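Local coordinates for dehydrogenase (PDB 3Q2I), which probably uses bound NAD(H) to oxidise the 3-hydroxyl of UDP-GlcNAcA in the biosynthesis of a diacetamido mannuronic acid sugar, at residues A36-L41 / N310-M315; D69-T74 / S92-E97; E221-G226 / A337-A342; Q275-S280 / A284-I289. All blocks are in the same frame, centred on the assembly; numbering follows the deposited sequence.

Interaction 1 (A36-L41 / N310-M315); sequences ADRAEL and NVIKTM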
loop_
_atom_site.group_PDB
_atom_site.type_symbol
_atom_site.label_atom_id
_atom_site.label_comp_id
_atom_site.label_asym_id
_atom_site.label_seq_id
_atom_site.Cartn_x
_atom_site.Cartn_y
_atom_site.Cartn_z
ATOM N N ALA A 36 -53.149 -5.741 -22.101
ATOM C CA ALA A 36 -53.965 -4.599 -22.541
ATOM C C ALA A 36 -55.265 -4.342 -21.744
ATOM O O ALA A 36 -55.795 -3.237 -21.781
ATOM C CB ALA A 36 -54.293 -4.697 -24.040
ATOM N N ASP A 37 -55.785 -5.328 -21.029
ATOM C CA ASP A 37 -56.977 -5.099 -20.215
ATOM C C ASP A 37 -56.697 -4.380 -18.898
ATOM O O ASP A 37 -57.602 -3.765 -18.336
ATOM C CB ASP A 37 -57.697 -6.417 -19.905
ATOM C CG ASP A 37 -58.450 -6.979 -21.115
ATOM O OD1 ASP A 37 -58.775 -6.223 -22.062
ATOM O OD2 ASP A 37 -58.713 -8.202 -21.121
ATOM N N ARG A 38 -55.451 -4.441 -18.412
ATOM C CA ARG A 38 -55.059 -3.876 -17.118
ATOM C C ARG A 38 -54.204 -2.624 -17.314
ATOM O O ARG A 38 -54.011 -1.813 -16.402
ATOM C CB ARG A 38 -54.290 -4.893 -16.269
ATOM C CG ARG A 38 -55.128 -5.858 -15.440
ATOM C CD ARG A 38 -54.294 -6.610 -14.407
ATOM N NE ARG A 38 -53.351 -7.511 -15.060
ATOM C CZ ARG A 38 -52.325 -8.132 -14.484
ATOM N NH1 ARG A 38 -51.576 -8.920 -15.239
ATOM N NH2 ARG A 38 -52.044 -8.006 -13.186
ATOM N N ALA A 39 -53.664 -2.466 -18.519
ATOM C CA ALA A 39 -52.617 -1.479 -18.750
ATOM C C ALA A 39 -52.713 -0.885 -20.146
ATOM O O ALA A 39 -53.024 -1.591 -21.113
ATOM C CB ALA A 39 -51.238 -2.148 -18.598
ATOM N N GLU A 40 -52.357 0.387 -20.266
ATOM C CA GLU A 40 -52.158 0.978 -21.575
ATOM C C GLU A 40 -50.925 1.873 -21.665
ATOM O O GLU A 40 -50.533 2.530 -20.694
ATOM C CB GLU A 40 -53.381 1.803 -21.973
ATOM C CG GLU A 40 -53.588 3.029 -21.096
ATOM C CD GLU A 40 -55.011 3.562 -21.171
ATOM O OE1 GLU A 40 -55.485 4.132 -20.159
ATOM O OE2 GLU A 40 -55.633 3.412 -22.248
ATOM N N LEU A 41 -50.351 1.904 -22.863
ATOM C CA LEU A 41 -49.223 2.770 -23.170
ATOM C C LEU A 41 -49.750 4.013 -23.874
ATOM O O LEU A 41 -50.225 3.928 -25.008
ATOM C CB LEU A 41 -48.216 2.007 -24.042
ATOM C CG LEU A 41 -46.985 2.802 -24.473
ATOM C CD1 LEU A 41 -46.066 3.076 -23.276
ATOM C CD2 LEU A 41 -46.280 1.863 -25.449
ATOM N N ASN A 310 -46.109 -8.253 -12.194
ATOM C CA ASN A 310 -45.782 -7.721 -10.868
ATOM C C ASN A 310 -45.889 -6.198 -10.741
ATOM O O ASN A 310 -46.295 -5.689 -9.681
ATOM C CB ASN A 310 -44.412 -8.247 -10.380
ATOM C CG ASN A 310 -43.897 -7.491 -9.157
ATOM O OD1 ASN A 310 -42.942 -6.731 -9.266
ATOM N ND2 ASN A 310 -44.512 -7.706 -7.990
ATOM N N VAL A 311 -45.506 -5.458 -11.781
ATOM C CA VAL A 311 -45.537 -4.012 -11.743
ATOM C C VAL A 311 -47.004 -3.557 -11.687
ATOM O O VAL A 311 -47.347 -2.672 -10.907
ATOM C CB VAL A 311 -44.849 -3.410 -12.961
ATOM C CG1 VAL A 311 -45.030 -1.909 -13.064
ATOM C CG2 VAL A 311 -43.328 -3.779 -12.959
ATOM N N ILE A 312 -47.826 -4.199 -12.515
ATOM C CA ILE A 312 -49.278 -3.936 -12.491
ATOM C C ILE A 312 -49.893 -4.262 -11.150
ATOM O O ILE A 312 -50.540 -3.394 -10.580
ATOM C CB ILE A 312 -49.981 -4.669 -13.660
ATOM C CG1 ILE A 312 -49.612 -3.955 -14.966
ATOM C CG2 ILE A 312 -51.547 -4.618 -13.511
ATOM C CD1 ILE A 312 -49.763 -4.873 -16.172
ATOM N N LYS A 313 -49.661 -5.458 -10.631
ATOM C CA LYS A 313 -50.137 -5.806 -9.293
ATOM C C LYS A 313 -49.676 -4.824 -8.224
ATOM O O LYS A 313 -50.452 -4.400 -7.354
ATOM C CB LYS A 313 -49.794 -7.241 -8.913
ATOM C CG LYS A 313 -50.477 -8.304 -9.754
ATOM C CD LYS A 313 -49.985 -9.670 -9.347
ATOM C CE LYS A 313 -51.075 -10.677 -9.660
ATOM N NZ LYS A 313 -50.574 -11.735 -10.559
ATOM N N THR A 314 -48.425 -4.359 -8.313
ATOM C CA THR A 314 -47.984 -3.408 -7.300
ATOM C C THR A 314 -48.847 -2.162 -7.364
ATOM O O THR A 314 -49.230 -1.609 -6.321
ATOM C CB THR A 314 -46.468 -3.032 -7.546
ATOM O OG1 THR A 314 -45.708 -4.225 -7.370
ATOM C CG2 THR A 314 -45.978 -1.947 -6.583
ATOM N N MET A 315 -49.109 -1.666 -8.561
ATOM C CA MET A 315 -49.850 -0.417 -8.731
ATOM C C MET A 315 -51.311 -0.575 -8.256
ATOM O O MET A 315 -51.932 0.398 -7.804
ATOM C CB MET A 315 -49.819 0.035 -10.182
ATOM C CG MET A 315 -48.433 0.446 -10.695
ATOM S SD MET A 315 -47.516 1.473 -9.522
ATOM C CE MET A 315 -48.283 2.978 -10.012
#

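Interaction 2 (D69-T74 / S92-E97); sequences DMLAQT and SIECSE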
loop_
_atom_site.group_PDB
_atom_site.type_symbol
_atom_site.label_atom_id
_atom_site.label_comp_id
_atom_site.label_asym_id
_atom_site.label_seq_id
_atom_site.Cartn_x
_atom_site.Cartn_y
_atom_site.Cartn_z
ATOM N N ASP A 69 -40.516 17.364 -22.343
ATOM C CA ASP A 69 -41.869 17.586 -22.878
ATOM C C ASP A 69 -42.857 16.488 -22.522
ATOM O O ASP A 69 -43.981 16.794 -22.117
ATOM C CB ASP A 69 -41.819 17.657 -24.397
ATOM C CG ASP A 69 -41.128 18.890 -24.885
ATOM O OD1 ASP A 69 -40.935 19.803 -24.056
ATOM O OD2 ASP A 69 -40.774 18.930 -26.082
ATOM N N MET A 70 -42.507 15.226 -22.760
ATOM C CA MET A 70 -43.420 14.143 -22.421
ATOM C C MET A 70 -43.839 14.247 -20.954
ATOM O O MET A 70 -45.019 14.008 -20.636
ATOM C CB MET A 70 -42.861 12.761 -22.795
ATOM C CG MET A 70 -43.695 11.576 -22.349
ATOM S SD MET A 70 -43.256 9.958 -22.998
ATOM C CE MET A 70 -41.813 9.657 -21.946
ATOM N N LEU A 71 -42.914 14.632 -20.066
ATOM C CA LEU A 71 -43.211 14.655 -18.633
ATOM C C LEU A 71 -44.166 15.780 -18.287
ATOM O O LEU A 71 -44.982 15.642 -17.371
ATOM C CB LEU A 71 -41.936 14.827 -17.802
ATOM C CG LEU A 71 -41.044 13.585 -17.800
ATOM C CD1 LEU A 71 -39.839 13.847 -16.895
ATOM C CD2 LEU A 71 -41.751 12.281 -17.394
ATOM N N ALA A 72 -44.040 16.884 -19.013
ATOM C CA ALA A 72 -44.991 17.995 -18.899
ATOM C C ALA A 72 -46.425 17.639 -19.354
ATOM O O ALA A 72 -47.388 18.324 -19.001
ATOM C CB ALA A 72 -44.469 19.205 -19.677
ATOM N N GLN A 73 -46.586 16.581 -20.138
ATOM C CA GLN A 73 -47.879 16.292 -20.737
ATOM C C GLN A 73 -48.566 15.034 -20.217
ATOM O O GLN A 73 -49.789 15.001 -20.040
ATOM C CB GLN A 73 -47.763 16.269 -22.259
ATOM C CG GLN A 73 -47.262 17.575 -22.856
ATOM C CD GLN A 73 -46.960 17.411 -24.325
ATOM O OE1 GLN A 73 -47.657 16.661 -25.014
ATOM N NE2 GLN A 73 -45.920 18.091 -24.813
ATOM N N THR A 74 -47.795 13.984 -19.967
ATOM C CA THR A 74 -48.374 12.673 -19.762
ATOM C C THR A 74 -49.039 12.573 -18.390
ATOM O O THR A 74 -48.601 13.199 -17.431
ATOM C CB THR A 74 -47.307 11.571 -19.957
ATOM O OG1 THR A 74 -47.938 10.286 -20.019
ATOM C CG2 THR A 74 -46.292 11.588 -18.800
ATOM N N SER A 92 -34.334 8.968 -14.709
ATOM C CA SER A 92 -35.106 8.519 -13.546
ATOM C C SER A 92 -35.309 9.659 -12.556
ATOM O O SER A 92 -36.421 9.894 -12.043
ATOM C CB SER A 92 -34.378 7.346 -12.850
ATOM O OG SER A 92 -35.147 6.836 -11.789
ATOM N N ILE A 93 -34.225 10.348 -12.209
ATOM C CA ILE A 93 -34.306 11.450 -11.246
ATOM C C ILE A 93 -35.283 12.547 -11.735
ATOM O O ILE A 93 -36.115 13.037 -10.949
ATOM C CB ILE A 93 -32.877 12.030 -11.007
ATOM C CG1 ILE A 93 -31.979 11.028 -10.266
ATOM C CG2 ILE A 93 -32.935 13.346 -10.232
ATOM C CD1 ILE A 93 -30.425 11.433 -10.280
ATOM N N GLU A 94 -35.233 12.870 -13.023
ATOM C CA GLU A 94 -36.178 13.857 -13.593
ATOM C C GLU A 94 -37.630 13.366 -13.468
ATOM O O GLU A 94 -38.496 14.148 -12.991
ATOM C CB GLU A 94 -35.844 14.124 -15.061
ATOM C CG GLU A 94 -36.543 15.408 -15.557
ATOM C CD GLU A 94 -36.292 15.697 -17.030
ATOM O OE1 GLU A 94 -37.050 16.541 -17.558
ATOM O OE2 GLU A 94 -35.424 15.071 -17.702
ATOM N N CYS A 95 -37.886 12.105 -13.834
ATOM C CA CYS A 95 -39.207 11.468 -13.621
ATOM C C CYS A 95 -39.656 11.551 -12.169
ATOM O O CYS A 95 -40.781 11.980 -11.870
ATOM C CB CYS A 95 -39.240 10.015 -14.094
ATOM S SG CYS A 95 -39.012 9.828 -15.864
ATOM N N SER A 96 -38.791 11.140 -11.240
ATOM C CA SER A 96 -39.157 11.180 -9.841
ATOM C C SER A 96 -39.499 12.587 -9.393
ATOM O O SER A 96 -40.505 12.802 -8.683
ATOM C CB SER A 96 -38.043 10.662 -8.938
ATOM O OG SER A 96 -37.792 9.305 -9.185
ATOM N N GLU A 97 -38.658 13.544 -9.778
ATOM C CA GLU A 97 -38.857 14.920 -9.364
ATOM C C GLU A 97 -40.123 15.542 -9.988
ATOM O O GLU A 97 -40.615 16.531 -9.466
ATOM C CB GLU A 97 -37.621 15.750 -9.688
ATOM C CG GLU A 97 -36.454 15.346 -8.792
ATOM C CD GLU A 97 -35.185 16.103 -9.069
ATOM O OE1 GLU A 97 -35.106 16.873 -10.056
ATOM O OE2 GLU A 97 -34.243 15.895 -8.280
#

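Interaction 3 (E221-G226 / A337-A342); sequences EVEDTG and AMYLSA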
loop_
_atom_site.group_PDB
_atom_site.type_symbol
_atom_site.label_atom_id
_atom_site.label_comp_id
_atom_site.label_asym_id
_atom_site.label_seq_id
_atom_site.Cartn_x
_atom_site.Cartn_y
_atom_site.Cartn_z
ATOM N N GLU A 221 -14.077 0.485 -25.732
ATOM C CA GLU A 221 -13.233 0.812 -24.575
ATOM C C GLU A 221 -13.561 -0.045 -23.357
ATOM O O GLU A 221 -12.692 -0.196 -22.510
ATOM C CB GLU A 221 -13.314 2.297 -24.295
ATOM C CG GLU A 221 -14.611 2.613 -23.598
ATOM C CD GLU A 221 -14.650 4.055 -23.153
ATOM O OE1 GLU A 221 -15.787 4.590 -23.078
ATOM O OE2 GLU A 221 -13.536 4.610 -22.876
ATOM N N VAL A 222 -14.737 -0.675 -23.316
ATOM C CA VAL A 222 -15.113 -1.604 -22.256
ATOM C C VAL A 222 -14.606 -3.040 -22.464
ATOM O O VAL A 222 -14.080 -3.383 -23.534
ATOM C CB VAL A 222 -16.667 -1.645 -22.050
ATOM C CG1 VAL A 222 -17.200 -0.215 -21.780
ATOM C CG2 VAL A 222 -17.343 -2.321 -23.269
ATOM N N GLU A 223 -14.654 -3.882 -21.439
ATOM C CA GLU A 223 -14.170 -5.248 -21.559
ATOM C C GLU A 223 -15.026 -6.114 -22.449
ATOM O O GLU A 223 -16.273 -6.031 -22.389
ATOM C CB GLU A 223 -13.933 -5.900 -20.181
ATOM C CG GLU A 223 -15.204 -6.430 -19.440
ATOM C CD GLU A 223 -16.136 -5.407 -18.833
ATOM O OE1 GLU A 223 -15.845 -4.198 -18.813
ATOM O OE2 GLU A 223 -17.222 -5.799 -18.318
ATOM N N ASP A 224 -14.365 -6.936 -23.256
ATOM C CA ASP A 224 -15.030 -8.055 -23.894
ATOM C C ASP A 224 -14.859 -9.381 -23.203
ATOM O O ASP A 224 -15.486 -10.381 -23.597
ATOM C CB ASP A 224 -14.711 -8.141 -25.418
ATOM C CG ASP A 224 -13.218 -8.311 -25.696
ATOM O OD1 ASP A 224 -12.486 -8.872 -24.834
ATOM O OD2 ASP A 224 -12.807 -7.897 -26.800
ATOM N N THR A 225 -14.002 -9.403 -22.156
ATOM C CA THR A 225 -13.599 -10.647 -21.497
ATOM C C THR A 225 -13.275 -10.319 -20.038
ATOM O O THR A 225 -12.675 -9.300 -19.770
ATOM C CB THR A 225 -12.308 -11.207 -22.167
ATOM O OG1 THR A 225 -12.583 -11.449 -23.566
ATOM C CG2 THR A 225 -11.830 -12.516 -21.523
ATOM N N GLY A 226 -13.623 -11.208 -19.112
ATOM C CA GLY A 226 -13.300 -10.921 -17.704
ATOM C C GLY A 226 -13.440 -12.143 -16.846
ATOM O O GLY A 226 -14.159 -13.082 -17.173
ATOM N N ALA A 337 -17.820 -2.895 -7.768
ATOM C CA ALA A 337 -16.639 -3.424 -7.056
ATOM C C ALA A 337 -15.743 -4.228 -8.012
ATOM O O ALA A 337 -14.497 -4.093 -7.938
ATOM C CB ALA A 337 -17.086 -4.350 -5.936
ATOM N N MET A 338 -16.343 -5.001 -8.925
ATOM C CA MET A 338 -15.571 -5.778 -9.917
ATOM C C MET A 338 -14.809 -4.786 -10.818
ATOM O O MET A 338 -13.620 -5.011 -11.104
ATOM C CB MET A 338 -16.480 -6.653 -10.821
ATOM C CG MET A 338 -17.282 -7.664 -10.034
ATOM S SD MET A 338 -18.361 -8.521 -11.232
ATOM C CE MET A 338 -19.027 -9.792 -10.179
ATOM N N TYR A 339 -15.466 -3.715 -11.270
ATOM C CA TYR A 339 -14.788 -2.715 -12.120
ATOM C C TYR A 339 -13.655 -1.972 -11.430
ATOM O O TYR A 339 -12.598 -1.811 -12.033
ATOM C CB TYR A 339 -15.809 -1.790 -12.816
ATOM C CG TYR A 339 -16.567 -2.398 -13.980
ATOM C CD1 TYR A 339 -16.299 -3.686 -14.442
ATOM C CD2 TYR A 339 -17.558 -1.647 -14.612
ATOM C CE1 TYR A 339 -17.007 -4.224 -15.554
ATOM C CE2 TYR A 339 -18.223 -2.148 -15.739
ATOM C CZ TYR A 339 -17.924 -3.424 -16.203
ATOM O OH TYR A 339 -18.589 -3.960 -17.327
ATOM N N LEU A 340 -13.866 -1.594 -10.175
ATOM C CA LEU A 340 -12.774 -0.971 -9.407
ATOM C C LEU A 340 -11.637 -1.988 -9.215
ATOM O O LEU A 340 -10.470 -1.635 -9.310
ATOM C CB LEU A 340 -13.300 -0.525 -8.048
ATOM C CG LEU A 340 -14.239 0.680 -8.114
ATOM C CD1 LEU A 340 -14.958 0.791 -6.768
ATOM C CD2 LEU A 340 -13.426 1.930 -8.477
ATOM N N SER A 341 -11.981 -3.230 -8.907
ATOM C CA SER A 341 -10.933 -4.233 -8.636
ATOM C C SER A 341 -10.120 -4.491 -9.912
ATOM O O SER A 341 -8.879 -4.570 -9.857
ATOM C CB SER A 341 -11.647 -5.531 -8.226
ATOM O OG SER A 341 -10.627 -6.556 -8.086
ATOM N N ALA A 342 -10.781 -4.646 -11.059
ATOM C CA ALA A 342 -10.075 -4.876 -12.316
ATOM C C ALA A 342 -9.226 -3.675 -12.703
ATOM O O ALA A 342 -8.131 -3.829 -13.246
ATOM C CB ALA A 342 -11.076 -5.145 -13.441
#

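Interaction 4 (Q275-S280 / A284-I289); sequences QHWEFS and AMDEEI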
loop_
_atom_site.group_PDB
_atom_site.type_symbol
_atom_site.label_atom_id
_atom_site.label_comp_id
_atom_site.label_asym_id
_atom_site.label_seq_id
_atom_site.Cartn_x
_atom_site.Cartn_y
_atom_site.Cartn_z
ATOM N N GLN A 275 -28.782 -29.697 -15.510
ATOM C CA GLN A 275 -27.829 -30.739 -15.930
ATOM C C GLN A 275 -27.376 -31.623 -14.772
ATOM O O GLN A 275 -26.936 -32.749 -14.964
ATOM C CB GLN A 275 -26.607 -30.074 -16.573
ATOM C CG GLN A 275 -26.934 -29.418 -17.876
ATOM C CD GLN A 275 -25.743 -28.698 -18.475
ATOM O OE1 GLN A 275 -24.786 -28.407 -17.762
ATOM N NE2 GLN A 275 -25.816 -28.355 -19.761
ATOM N N HIS A 276 -27.453 -31.120 -13.546
ATOM C CA HIS A 276 -27.007 -31.897 -12.411
ATOM C C HIS A 276 -27.803 -31.406 -11.219
ATOM O O HIS A 276 -27.934 -30.196 -11.046
ATOM C CB HIS A 276 -25.516 -31.730 -12.129
ATOM C CG HIS A 276 -25.011 -32.705 -11.110
ATOM N ND1 HIS A 276 -24.666 -34.002 -11.442
ATOM C CD2 HIS A 276 -24.757 -32.582 -9.788
ATOM C CE1 HIS A 276 -24.250 -34.638 -10.361
ATOM N NE2 HIS A 276 -24.303 -33.802 -9.343
ATOM N N TRP A 277 -28.409 -32.324 -10.467
ATOM C CA TRP A 277 -29.385 -31.971 -9.450
ATOM C C TRP A 277 -29.423 -33.000 -8.324
ATOM O O TRP A 277 -30.232 -33.947 -8.347
ATOM C CB TRP A 277 -30.780 -31.740 -10.070
ATOM C CG TRP A 277 -31.766 -31.064 -9.122
ATOM C CD1 TRP A 277 -32.596 -31.685 -8.234
ATOM C CD2 TRP A 277 -32.035 -29.660 -9.010
ATOM N NE1 TRP A 277 -33.332 -30.752 -7.543
ATOM C CE2 TRP A 277 -33.021 -29.501 -8.016
ATOM C CE3 TRP A 277 -31.500 -28.524 -9.626
ATOM C CZ2 TRP A 277 -33.498 -28.234 -7.618
ATOM C CZ3 TRP A 277 -31.967 -27.280 -9.232
ATOM C CH2 TRP A 277 -32.963 -27.145 -8.252
ATOM N N GLU A 278 -28.499 -32.912 -7.385
ATOM C CA GLU A 278 -28.280 -33.978 -6.416
ATOM C C GLU A 278 -28.290 -33.462 -4.974
ATOM O O GLU A 278 -27.435 -32.660 -4.563
ATOM C CB GLU A 278 -27.001 -34.771 -6.762
ATOM C CG GLU A 278 -26.585 -35.781 -5.706
ATOM C CD GLU A 278 -25.595 -36.851 -6.189
ATOM O OE1 GLU A 278 -25.488 -37.896 -5.501
ATOM O OE2 GLU A 278 -24.927 -36.667 -7.237
ATOM N N PHE A 279 -29.298 -33.875 -4.213
ATOM C CA PHE A 279 -29.450 -33.424 -2.833
ATOM C C PHE A 279 -29.468 -34.572 -1.832
ATOM O O PHE A 279 -29.832 -35.700 -2.211
ATOM C CB PHE A 279 -30.691 -32.547 -2.697
ATOM C CG PHE A 279 -30.564 -31.213 -3.375
ATOM C CD1 PHE A 279 -29.940 -30.150 -2.732
ATOM C CD2 PHE A 279 -31.050 -31.026 -4.656
ATOM C CE1 PHE A 279 -29.826 -28.915 -3.373
ATOM C CE2 PHE A 279 -30.928 -29.823 -5.317
ATOM C CZ PHE A 279 -30.321 -28.738 -4.645
ATOM N N SER A 280 -29.086 -34.309 -0.586
ATOM C CA SER A 280 -28.998 -35.366 0.415
ATOM C C SER A 280 -30.384 -35.885 0.789
ATOM O O SER A 280 -30.505 -37.059 1.141
ATOM C CB SER A 280 -28.228 -34.953 1.669
ATOM O OG SER A 280 -28.920 -33.979 2.421
ATOM N N ALA A 284 -40.396 -32.177 -2.720
ATOM C CA ALA A 284 -41.499 -32.050 -3.679
ATOM C C ALA A 284 -41.057 -31.363 -4.970
ATOM O O ALA A 284 -41.396 -31.803 -6.075
ATOM C CB ALA A 284 -42.665 -31.287 -3.039
ATOM N N MET A 285 -40.256 -30.304 -4.831
ATOM C CA MET A 285 -39.841 -29.514 -5.989
ATOM C C MET A 285 -39.040 -30.338 -6.996
ATOM O O MET A 285 -38.976 -29.966 -8.155
ATOM C CB MET A 285 -39.060 -28.265 -5.567
ATOM C CG MET A 285 -37.622 -28.564 -5.189
ATOM S SD MET A 285 -36.620 -27.094 -4.811
ATOM C CE MET A 285 -37.249 -26.572 -3.216
ATOM N N ASP A 286 -38.473 -31.466 -6.587
ATOM C CA ASP A 286 -37.692 -32.312 -7.495
ATOM C C ASP A 286 -38.427 -32.946 -8.681
ATOM O O ASP A 286 -37.790 -33.351 -9.662
ATOM C CB ASP A 286 -36.914 -33.391 -6.733
ATOM C CG ASP A 286 -35.919 -32.811 -5.748
ATOM O OD1 ASP A 286 -35.381 -31.706 -6.014
ATOM O OD2 ASP A 286 -35.690 -33.473 -4.709
ATOM N N GLU A 287 -39.752 -33.043 -8.624
ATOM C CA GLU A 287 -40.474 -33.599 -9.769
ATOM C C GLU A 287 -40.809 -32.607 -10.883
ATOM O O GLU A 287 -41.232 -32.996 -11.969
ATOM C CB GLU A 287 -41.691 -34.422 -9.344
ATOM C CG GLU A 287 -42.610 -33.773 -8.326
ATOM C CD GLU A 287 -43.281 -34.812 -7.432
ATOM O OE1 GLU A 287 -43.788 -34.439 -6.346
ATOM O OE2 GLU A 287 -43.280 -36.007 -7.810
ATOM N N GLU A 288 -40.544 -31.330 -10.637
ATOM C CA GLU A 288 -40.715 -30.288 -11.647
ATOM C C GLU A 288 -39.505 -30.186 -12.578
ATOM O O GLU A 288 -39.495 -29.379 -13.508
ATOM C CB GLU A 288 -40.967 -28.949 -10.949
ATOM C CG GLU A 288 -42.053 -29.059 -9.893
ATOM C CD GLU A 288 -42.125 -27.862 -8.958
ATOM O OE1 GLU A 288 -41.901 -26.723 -9.420
ATOM O OE2 GLU A 288 -42.432 -28.062 -7.764
ATOM N N ILE A 289 -38.495 -31.023 -12.347
ATOM C CA ILE A 289 -37.160 -30.759 -12.879
ATOM C C ILE A 289 -36.973 -30.938 -14.381
ATOM O O ILE A 289 -36.174 -30.221 -15.005
ATOM C CB ILE A 289 -36.055 -31.497 -12.107
ATOM C CG1 ILE A 289 -35.164 -30.465 -11.423
ATOM C CG2 ILE A 289 -35.219 -32.353 -13.056
ATOM C CD1 ILE A 289 -35.651 -30.000 -10.074
#

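Interaction 1 (A36-L41 / N310-M315)
Arg38, which packs on Ile312, has its guanidinium held by a salt bridge from NH1 to Asp309 OD1, while NH2 meets carbon of two successive helix residues: Ile312 CG2 lies 3.4 Å from Arg38 NH2 and Lys313 CG 3.8 Å. The two neighbours reach the guanidinium from different directions. Ile312 sits over one face, its CB 3.9 Å above the plane and displaced toward the rim, whereas Lys313 CG lies at the edge, in the plane. The Ile312 methyl also meets the aliphatic part of the arginine, with Arg38 CD 3.5 Å from Ile312 CG2. A bend at chi3 (-67°) carries the guanidinium back over this methyl, which CB and CD of Arg38 also touch.

The other branch of Ile312 serves the strand. CG1 stands beside the backbone N, and CD1 beyond it meets Ala39 CB at 3.9 Å. A single isoleucine therefore bridges the loop residue Arg38 and the first residue of strand 39-45, while Leu32 and Phe16 pack on Ala39 from within the Rossmann domain.

No hydrogen bond joins 36-41 to 310-315. Arg38 NH1 and Lys313 NZ find a common partner in Asp309, one turn earlier in the helix, whose OD2 takes the lysine. Arg38 NH2 and Lys313 NZ are 4.8 Å apart, and the carboxylate that both chains share probably eases this like-charge approach. The chemistry thus implies a mixed seam between the nucleotide-binding domain and helix 304-315, in which apolar contact shields one side of an arginine whose charge is probably balanced by the aspartate.

Interaction 2 (D69-T74 / S92-E97)
Leu71 and Cys95 mark the closest backbone approach between 69-74 of helix 67-73 and 92-97 of helix 88-97, with their CA atoms 7.2 Å apart. Leu71 is the only residue of 69-74 that touches 92-97, and its two methyls divide the work. CD1 meets Glu94 CG at 3.9 Å, where the two side chains cross at a slant, and CD2 meets Cys95 SG at 4.0 Å. The fork of one leucine thus spans two consecutive residues of the facing helix.

Glu94 is placed for this by its first torsion (chi1 -164°), which sets CG opposite the backbone N, and by an extended chain beyond it. The methylene and carboxylate carbons consequently pass Leu71 CD1, with Glu94 OE1 also 3.9 Å from that methyl. The polar end is not left to the leucine, since Glu94 OE1 is hydrogen-bonded to Thr68 OG1, near the start of helix 67-73. A polar tie and an apolar touch therefore link the same two helices, at different turns of 67-73. Cys95 SG has no polar role across the contact and packs as an apolar group.

Leu71 and Cys95 both touch Val79 of strand 78-81, so the contact forms a small buried cluster of two helices and one strand. Glu94 is about 8 Å from the bound NADH and does not touch it. This is the packing of neighbouring helices over one face of a Rossmann fold: helix 67-73 forms part of the crossover connection from strand 62-64 to strand 78-81, and helix 88-97 follows in the next beta-alpha-beta unit.

Interaction 3 (E221-G226 / A337-A342)
In the C-terminal alpha/beta domain, the loop entering strand 225-232 is tied to helix 325-344 by one buried hydrogen bond. At the entry to the strand, Asp224 and Thr225 form a classic beta bulge, both facing Ala214. Glu223 supplies the acceptor and Tyr339 the donor: Tyr339 OH donates a hydrogen bond to Glu223 OE2 over a very short 2.5 Å.

Glu223 OE2 lies at the ring edge, near its plane, while carboxylate and ring are turned 75° against each other. The acid folds back to get there, with CG wedged between the backbone N and the carbonyl carbon (chi1 79°) and a second bend following at chi2.

Three backbone amides at or just before helix 187-191 complete the network. Phe188 N is bonded to Glu223 OE2 and, together with the tyrosine hydroxyl, would probably favour an ionised carboxylate; the amides of Gly186 and Met189 fix the phenol oxygen. The ring of Tyr354 of a third subunit meets that of Tyr339, planes inclined by about 45°, which places the contact beside a subunit interface. The other carboxylate oxygen, Glu223 OE1, stays 3.1 Å from Tyr339 OH.

Interaction 4 (Q275-S280 / A284-I289)
Trp277, on the edge strand 273-279 of the large mixed sheet in the C-terminal alpha/beta domain, packs against the short 3-10 turn 284-287 and the start of the following helix. Its CG lies anti to the backbone N, which turns the indole toward 284-289.

One polar bond crosses the contact. Trp277 NE1 donates to Asp286 OD1 at 2.7 Å with an N-H...O angle of 158°. The oxygen lies practically in the indole plane, but it is approached from above its own carboxylate plane (41° out). Asp286 OD1 also takes a salt bridge from Arg152, so two donors grip the same atom, while OD2 is bonded to His283 N.

The indole faces carry the apolar part. Ile289 CD1 makes a CH-pi contact over the five-membered ring, 3.6 Å from its centroid and 20° off the normal. Phe279, two residues along the strand, presents an edge atom to the opposite face, its CE2 3.3 Å above the plane and toward the rim. The indole is thus sandwiched between a methyl and a phenyl edge atom while its N-H points to the acid.

Leu143 of helix 139-149 touches Trp277, Met285 and Ile289. Met285 SD lies at the ring edge, 4.4 Å from Trp277 CZ2.

From the N terminus, interaction 1 opens first, at 36-41 in the Rossmann domain. Interaction 2 then opens and closes within 69-97, a short local loop linking successive helices of that domain. The chain passes into the C-terminal alpha/beta domain, where interaction 3 opens at 221-226 and interaction 4 closes its own tight loop between 275-280 and 284-289. Helix 304-315 comes back to pack on the Rossmann domain and closes interaction 1, around both interactions 2 and 4. Helix 325-344 finally closes interaction 3, which therefore crosses interaction 1 and also encloses interaction 4. Interactions 3 and 4 involve the same large sheet, with centres 35 Å apart, whereas interaction 1 joins the two domains.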